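Local coordinates for protein anthranilate synthase component I (Streptococcus pneumoniae serotype 4, PDB 5KCK) that is a component-one chain of anthranilate synthase, a mixed alpha/beta protein built round large antiparallel sheets and present as two copies in the assembly, at residues V77-H83 and D144-S148; L177-P181 and V222-P226; A255-V261 and D404-R410. All blocks are in the same frame, centred on the assembly; numbering follows the deposited sequence.

Interaction 1 of 3, residues V77-H83 and D144-S148; sequences VIHKSQH and DALYS
Tyr147 reaches across to the end of helix 70-78 and gives its phenol proton to the carbonyl of Ile78, with OH 2.8 Å from Ile78 O. The hydroxyl lies in the carbonyl plane on a lone pair, at a C=O...O angle of 124°. Val77 O also sits at the edge of the ring, 3.3 Å from Tyr147 CE1, so two carbonyls from the last turn meet the rim of one aromatic. A tyrosine suits this place because its ring is long enough to carry the hydroxyl to a carbonyl where the helix stops: His79 is the first residue to leave helical angles.

The close-packed part runs from here to His83. Ile78 CG2 lies 3.7 Å from Tyr147 OH, and Val125 of strand 121-126 touches both side chains. Leu146 fills the step between Tyr147 and His83, its CB over a face of the tyrosine ring. Its CD2 presses to 3.2 Å from His83 ND1, while CD1 makes a CH-pi contact, 4.1 Å from the His83 ring centroid and 11° off the normal. His83 NE2 has a weak bond to Gly90 O.

The Lys80 side is looser. Bent at chi2 (-66°), Lys80 runs past Leu146 in the opposite direction, and its CE comes only to 3.7 Å from Leu146 O. Asp144 OD2 lies obliquely near His83 CE1, 3.9 Å away, and Asp144 also joins a beta ladder with a strand of the second subunit. One directed hydrogen bond thus fixes the tyrosine at the helix end, while Leu146 packs against a type I turn, Lys80 to His83, that its own backbone bond closes.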
# COMPACT_ATOMS: atom_id res chain seq x y z
N VAL A 77 28.44 18.62 -12.99
CA VAL A 77 27.55 19.62 -12.40
C VAL A 77 26.71 19.02 -11.27
O VAL A 77 26.45 19.67 -10.26
CB VAL A 77 26.66 20.25 -13.49
CG1 VAL A 77 25.46 20.96 -12.86
CG2 VAL A 77 27.47 21.23 -14.33
N ILE A 78 26.31 17.76 -11.42
CA ILE A 78 25.36 17.16 -10.48
C ILE A 78 26.05 16.68 -9.21
O ILE A 78 25.53 16.86 -8.10
CB ILE A 78 24.60 16.03 -11.16
CG1 ILE A 78 23.69 16.59 -12.26
CG2 ILE A 78 23.84 15.20 -10.14
CD1 ILE A 78 23.11 17.88 -11.92
N HIS A 79 27.21 16.04 -9.35
CA HIS A 79 27.83 15.30 -8.25
C HIS A 79 28.42 16.25 -7.21
O HIS A 79 29.20 17.14 -7.55
CB HIS A 79 28.92 14.39 -8.81
CG HIS A 79 29.69 13.65 -7.77
ND1 HIS A 79 29.09 12.85 -6.82
CD2 HIS A 79 31.02 13.59 -7.53
CE1 HIS A 79 30.02 12.32 -6.04
NE2 HIS A 79 31.20 12.75 -6.45
N LYS A 80 28.08 16.02 -5.94
CA LYS A 80 28.58 16.81 -4.82
C LYS A 80 29.21 15.87 -3.79
O LYS A 80 28.50 15.15 -3.08
CB LYS A 80 27.46 17.63 -4.19
CG LYS A 80 26.87 18.66 -5.15
CD LYS A 80 27.91 19.73 -5.50
CE LYS A 80 27.41 20.65 -6.58
NZ LYS A 80 28.33 21.77 -6.85
N SER A 81 30.55 15.92 -3.70
CA SER A 81 31.31 14.92 -2.94
C SER A 81 30.92 14.90 -1.46
O SER A 81 30.79 13.83 -0.86
CB SER A 81 32.81 15.19 -3.07
OG SER A 81 33.21 15.17 -4.43
N GLN A 82 30.76 16.07 -0.85
CA GLN A 82 30.47 16.14 0.58
C GLN A 82 28.99 15.93 0.90
O GLN A 82 28.64 15.92 2.09
CB GLN A 82 30.94 17.49 1.14
N HIS A 83 28.14 15.77 -0.10
CA HIS A 83 26.70 15.64 0.12
C HIS A 83 26.31 14.19 0.40
O HIS A 83 26.67 13.29 -0.36
CB HIS A 83 25.91 16.13 -1.09
CG HIS A 83 24.45 15.85 -0.99
ND1 HIS A 83 23.60 16.57 -0.18
CD2 HIS A 83 23.68 14.91 -1.59
CE1 HIS A 83 22.37 16.10 -0.29
NE2 HIS A 83 22.39 15.09 -1.14
N ASP A 144 17.26 22.61 -0.23
CA ASP A 144 18.69 22.37 -0.04
C ASP A 144 19.49 23.43 -0.79
O ASP A 144 18.97 24.13 -1.66
CB ASP A 144 19.06 20.97 -0.52
CG ASP A 144 20.29 20.42 0.17
OD1 ASP A 144 21.31 21.13 0.23
OD2 ASP A 144 20.22 19.26 0.66
N ALA A 145 20.78 23.57 -0.44
CA ALA A 145 21.64 24.58 -1.05
C ALA A 145 22.77 23.98 -1.88
O ALA A 145 23.78 24.65 -2.12
CB ALA A 145 22.20 25.52 0.01
N LEU A 146 22.59 22.74 -2.36
CA LEU A 146 23.61 22.03 -3.14
C LEU A 146 24.17 22.86 -4.28
O LEU A 146 25.38 22.91 -4.49
CB LEU A 146 23.00 20.75 -3.71
CG LEU A 146 22.67 19.60 -2.77
CD1 LEU A 146 21.95 18.52 -3.54
CD2 LEU A 146 23.96 19.08 -2.18
N TYR A 147 23.29 23.47 -5.08
CA TYR A 147 23.69 24.05 -6.34
C TYR A 147 23.69 25.58 -6.33
O TYR A 147 24.21 26.18 -7.28
CB TYR A 147 22.79 23.53 -7.47
CG TYR A 147 22.82 22.01 -7.56
CD1 TYR A 147 23.94 21.35 -8.06
CD2 TYR A 147 21.74 21.25 -7.12
CE1 TYR A 147 23.98 19.95 -8.12
CE2 TYR A 147 21.76 19.86 -7.19
CZ TYR A 147 22.89 19.22 -7.69
OH TYR A 147 22.91 17.85 -7.74
N SER A 148 23.14 26.20 -5.29
CA SER A 148 23.00 27.65 -5.22
C SER A 148 23.81 28.31 -4.12
O SER A 148 24.07 29.52 -4.22
CB SER A 148 21.52 28.02 -5.01
OG SER A 148 21.08 27.46 -3.78

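Interaction 2 of 3, residues L177-P181 and V222-P226; sequences LDLSP and VTGNP
Asp178 O meets Asn225 N across two surface loops in the one backbone hydrogen bond that joins them, 3.1 Å long and nearly straight at 172°, with the donor in the carbonyl plane. The same oxygen accepts from a water 3.0 Å away, and that water gives its other proton to Asn225 O at 2.9 Å from the water oxygen. Asp178 O therefore has two good donors, and Asn225 is tied through both its N-H and its carbonyl. The bond from Ser180 N to Asp178 O is weak.

Nearer Pro181, the two hydroxyls pair: Ser180 OG lies 3.0 Å from Thr223 OG1, and either may be the donor. Each oxygen points away from the amide N of its own residue (chi1 -178° in Ser180), which turns the two to face each other. Short hydroxyl side chains suit a place where the chains run this close. The methyl Thr223 CG2 lies alongside, 3.4 Å from Ser180 OG.

Between these bonds the Asp178 carboxylate rests against Gly224, its OD2 3.7 Å from Gly224 CA. Glycine fits here: it adopts the positive phi (80°) easily, and with no side chain of its own it passes close by Asp178.

The Asp178 N-H goes to Asp228 OD2 in helix 226-236, while Asn225 OD1 bonds weakly to Phe227 N. An inverse gamma turn centred on Asp178 in loop 177-181 thus lies against the loop that leads from strand 211-221 into helix 226-236, with Asn225 at the helix N-cap.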
# COMPACT_ATOMS: atom_id res chain seq x y z
N LEU A 177 -12.09 12.20 -13.77
CA LEU A 177 -10.93 12.19 -14.66
C LEU A 177 -11.36 12.50 -16.09
O LEU A 177 -12.34 11.95 -16.59
CB LEU A 177 -10.22 10.84 -14.59
CG LEU A 177 -9.45 10.55 -13.30
CD1 LEU A 177 -8.52 9.34 -13.43
CD2 LEU A 177 -8.65 11.77 -12.91
N ASP A 178 -10.63 13.42 -16.72
CA ASP A 178 -10.87 13.82 -18.11
C ASP A 178 -10.06 12.90 -19.02
O ASP A 178 -9.03 13.27 -19.59
CB ASP A 178 -10.51 15.30 -18.29
CG ASP A 178 -10.82 15.82 -19.68
OD1 ASP A 178 -11.49 15.12 -20.47
OD2 ASP A 178 -10.40 16.96 -19.98
N LEU A 179 -10.55 11.66 -19.14
CA LEU A 179 -9.85 10.65 -19.95
C LEU A 179 -10.52 10.42 -21.30
O LEU A 179 -10.91 9.29 -21.61
CB LEU A 179 -9.78 9.31 -19.22
CG LEU A 179 -9.05 9.21 -17.88
CD1 LEU A 179 -9.08 7.77 -17.38
CD2 LEU A 179 -7.65 9.73 -18.05
N SER A 180 -10.62 11.45 -22.11
CA SER A 180 -11.08 11.26 -23.48
C SER A 180 -10.13 10.30 -24.20
O SER A 180 -8.91 10.48 -24.13
CB SER A 180 -11.15 12.61 -24.20
OG SER A 180 -11.64 12.46 -25.53
N PRO A 181 -10.64 9.28 -24.89
CA PRO A 181 -9.75 8.33 -25.55
C PRO A 181 -9.26 8.84 -26.90
O PRO A 181 -9.97 9.51 -27.65
CB PRO A 181 -10.63 7.08 -25.72
CG PRO A 181 -12.06 7.57 -25.65
CD PRO A 181 -12.06 9.03 -25.20
N VAL A 222 -4.02 15.25 -29.35
CA VAL A 222 -4.27 15.16 -27.91
C VAL A 222 -5.69 15.62 -27.62
O VAL A 222 -6.15 16.64 -28.13
CB VAL A 222 -3.25 15.99 -27.10
CG1 VAL A 222 -1.85 15.45 -27.31
CG2 VAL A 222 -3.32 17.47 -27.45
N THR A 223 -6.39 14.83 -26.82
CA THR A 223 -7.68 15.22 -26.28
C THR A 223 -7.69 14.82 -24.81
O THR A 223 -7.02 13.87 -24.40
CB THR A 223 -8.85 14.56 -27.03
OG1 THR A 223 -10.08 14.85 -26.37
CG2 THR A 223 -8.66 13.05 -27.10
N GLY A 224 -8.42 15.58 -24.01
CA GLY A 224 -8.43 15.33 -22.59
C GLY A 224 -7.22 15.91 -21.89
O GLY A 224 -6.46 16.73 -22.43
N ASN A 225 -7.03 15.46 -20.65
CA ASN A 225 -6.05 16.01 -19.73
C ASN A 225 -4.89 15.03 -19.59
O ASN A 225 -5.10 13.88 -19.19
CB ASN A 225 -6.71 16.27 -18.38
CG ASN A 225 -5.82 17.02 -17.40
OD1 ASN A 225 -4.60 16.93 -17.44
ND2 ASN A 225 -6.45 17.76 -16.50
N PRO A 226 -3.65 15.45 -19.87
CA PRO A 226 -2.51 14.51 -19.74
C PRO A 226 -2.26 14.06 -18.31
O PRO A 226 -1.96 12.88 -18.08
CB PRO A 226 -1.32 15.33 -20.27
CG PRO A 226 -1.73 16.77 -20.10
CD PRO A 226 -3.22 16.79 -20.31
O HOH W 1 -6.58 11.65 -20.39

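Interaction 3 of 3, residues A255-V261 and D404-R410; sequences ASPESLV and DLAIAIR
Turning OG to the far side from its amide N (chi1 174°), Ser256 delivers its hydroxyl proton to Ile407 O, 2.6 Å from OG. Ile409 bends its CG1 into the position between backbone N and carbonyl carbon (chi1 60°), bringing CD1 to 3.7 Å from Glu258 CD. These side chains lie just beyond one end of an antiparallel strand pair, 259-264 beside 403-407, that carries a classic beta bulge in the large antiparallel sheet to which both the N-terminal region and the later part of the chain contribute strands.

At the bulge Leu260 and Val261 both face Leu405. Leu405 O takes a 2.8 Å bond from Leu260 N and a weak one from Val261 N, and Leu405 N returns a bond to Val261 O at 3.0 Å. Two residues further along, Ile407 N gives its proton to Glu258 O, with N and O 2.9 Å apart. Beyond the regular pairing, Ile407 O is gripped by two donors, Ser256 OG and Ile409 N; the latter closes the inverse gamma turn centred on Ala408.

Branched and aliphatic residues suit the buried side. Ile407 CG1 packs against Leu260 CB at about a right angle, and Leu260 also touches Leu358 and Thr361 of helix 354-361. Val261 and Leu405 lie on one face of the sheet. Asp404, by contrast, sends OD1 to the hydroxyl of Tyr241.

At the far end Ala255 N bonds to Arg410 O. The arginine chain, bent at chi2 and chi3, folds back so that a face of its guanidinium lies over Ala255 O and Pro257, with NH1 3.5 Å from Pro257 CG.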
# COMPACT_ATOMS: atom_id res chain seq x y z
N ALA A 255 5.23 4.34 -17.75
CA ALA A 255 5.12 3.30 -16.73
C ALA A 255 6.03 2.13 -17.11
O ALA A 255 5.60 0.99 -17.27
CB ALA A 255 3.67 2.84 -16.59
N SER A 256 7.31 2.42 -17.30
CA SER A 256 8.26 1.38 -17.69
C SER A 256 8.43 0.36 -16.58
O SER A 256 8.72 0.74 -15.44
CB SER A 256 9.61 1.98 -18.03
OG SER A 256 10.54 0.94 -18.27
N PRO A 257 8.25 -0.93 -16.86
CA PRO A 257 8.52 -1.96 -15.85
C PRO A 257 9.95 -2.49 -15.84
O PRO A 257 10.27 -3.35 -15.02
CB PRO A 257 7.54 -3.07 -16.24
CG PRO A 257 7.42 -2.94 -17.73
CD PRO A 257 7.61 -1.47 -18.06
N GLU A 258 10.83 -1.98 -16.71
CA GLU A 258 12.15 -2.56 -16.92
C GLU A 258 13.22 -1.52 -16.59
O GLU A 258 13.35 -0.51 -17.28
CB GLU A 258 12.31 -3.06 -18.36
CG GLU A 258 11.26 -4.09 -18.76
CD GLU A 258 11.58 -4.77 -20.09
OE1 GLU A 258 12.73 -4.65 -20.55
OE2 GLU A 258 10.67 -5.43 -20.65
N SER A 259 14.00 -1.79 -15.54
CA SER A 259 15.16 -0.97 -15.24
C SER A 259 16.22 -1.14 -16.31
O SER A 259 16.45 -2.24 -16.80
CB SER A 259 15.72 -1.35 -13.87
OG SER A 259 16.95 -0.67 -13.64
N LEU A 260 16.87 -0.03 -16.69
CA LEU A 260 18.05 -0.16 -17.53
C LEU A 260 19.29 -0.45 -16.69
O LEU A 260 20.00 -1.42 -16.94
CB LEU A 260 18.28 1.11 -18.36
CG LEU A 260 19.60 1.14 -19.16
CD1 LEU A 260 19.52 0.28 -20.43
CD2 LEU A 260 20.04 2.56 -19.50
N VAL A 261 19.54 0.38 -15.68
CA VAL A 261 20.73 0.25 -14.85
C VAL A 261 20.55 1.16 -13.64
O VAL A 261 19.90 2.21 -13.73
CB VAL A 261 22.01 0.62 -15.63
CG1 VAL A 261 22.06 2.13 -15.90
CG2 VAL A 261 23.25 0.15 -14.89
N ASP A 404 19.41 5.92 -10.93
CA ASP A 404 18.42 4.89 -11.22
C ASP A 404 17.72 5.23 -12.52
O ASP A 404 17.03 6.25 -12.61
CB ASP A 404 17.42 4.76 -10.06
CG ASP A 404 16.54 3.54 -10.20
OD1 ASP A 404 16.79 2.72 -11.11
OD2 ASP A 404 15.59 3.40 -9.39
N LEU A 405 17.89 4.38 -13.53
CA LEU A 405 17.40 4.66 -14.88
C LEU A 405 16.51 3.53 -15.36
O LEU A 405 16.90 2.36 -15.32
CB LEU A 405 18.58 4.85 -15.84
CG LEU A 405 19.42 6.11 -15.67
CD1 LEU A 405 20.55 6.10 -16.66
CD2 LEU A 405 18.57 7.37 -15.83
N ALA A 406 15.32 3.88 -15.85
CA ALA A 406 14.43 2.93 -16.51
C ALA A 406 14.66 2.92 -18.02
O ALA A 406 15.04 3.94 -18.62
CB ALA A 406 12.97 3.27 -16.21
N ILE A 407 14.42 1.76 -18.64
CA ILE A 407 14.34 1.70 -20.10
C ILE A 407 13.10 2.44 -20.57
O ILE A 407 11.99 2.20 -20.07
CB ILE A 407 14.29 0.24 -20.57
CG1 ILE A 407 15.45 -0.59 -19.98
CG2 ILE A 407 14.28 0.18 -22.10
CD1 ILE A 407 15.31 -2.08 -20.29
N ALA A 408 13.25 3.32 -21.56
CA ALA A 408 12.14 4.15 -22.02
C ALA A 408 11.24 3.37 -22.99
O ALA A 408 11.15 3.65 -24.19
CB ALA A 408 12.65 5.45 -22.63
N ILE A 409 10.58 2.36 -22.45
CA ILE A 409 9.48 1.69 -23.12
C ILE A 409 8.21 2.01 -22.35
O ILE A 409 8.26 2.53 -21.24
CB ILE A 409 9.68 0.16 -23.22
CG1 ILE A 409 9.80 -0.43 -21.82
CG2 ILE A 409 10.88 -0.20 -24.10
CD1 ILE A 409 10.09 -1.91 -21.82
N ARG A 410 7.07 1.66 -22.94
CA ARG A 410 5.77 1.97 -22.35
C ARG A 410 5.71 3.44 -21.94
O ARG A 410 5.23 3.80 -20.85
CB ARG A 410 5.47 1.04 -21.18
CG ARG A 410 5.39 -0.43 -21.56
CD ARG A 410 3.95 -0.92 -21.46
NE ARG A 410 3.42 -0.64 -20.14
CZ ARG A 410 3.60 -1.42 -19.08
NH1 ARG A 410 4.30 -2.55 -19.20
NH2 ARG A 410 3.09 -1.08 -17.91

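Overall arrangement
Interaction 3 lies deep in the fold, its centre about 4 Å from the centre of the chain, whereas the centres of interactions 1 and 2 sit more than 20 Å out. Their chemistry follows: strand-to-strand backbone bonds and buried aliphatics dominate in 255-261 with 404-410, the exposed loops of interaction 2 rely on polar groups and a water, and partly buried interaction 1 mixes one phenol bond with apolar and CH-pi contacts. None touches another; the centres of interactions 1 and 2 are about 39 Å apart. Yet strand 393-398 runs beside 403-407, and Ala399, just after it, meets both segments of interaction 1. Only interaction 1 also reaches the second subunit.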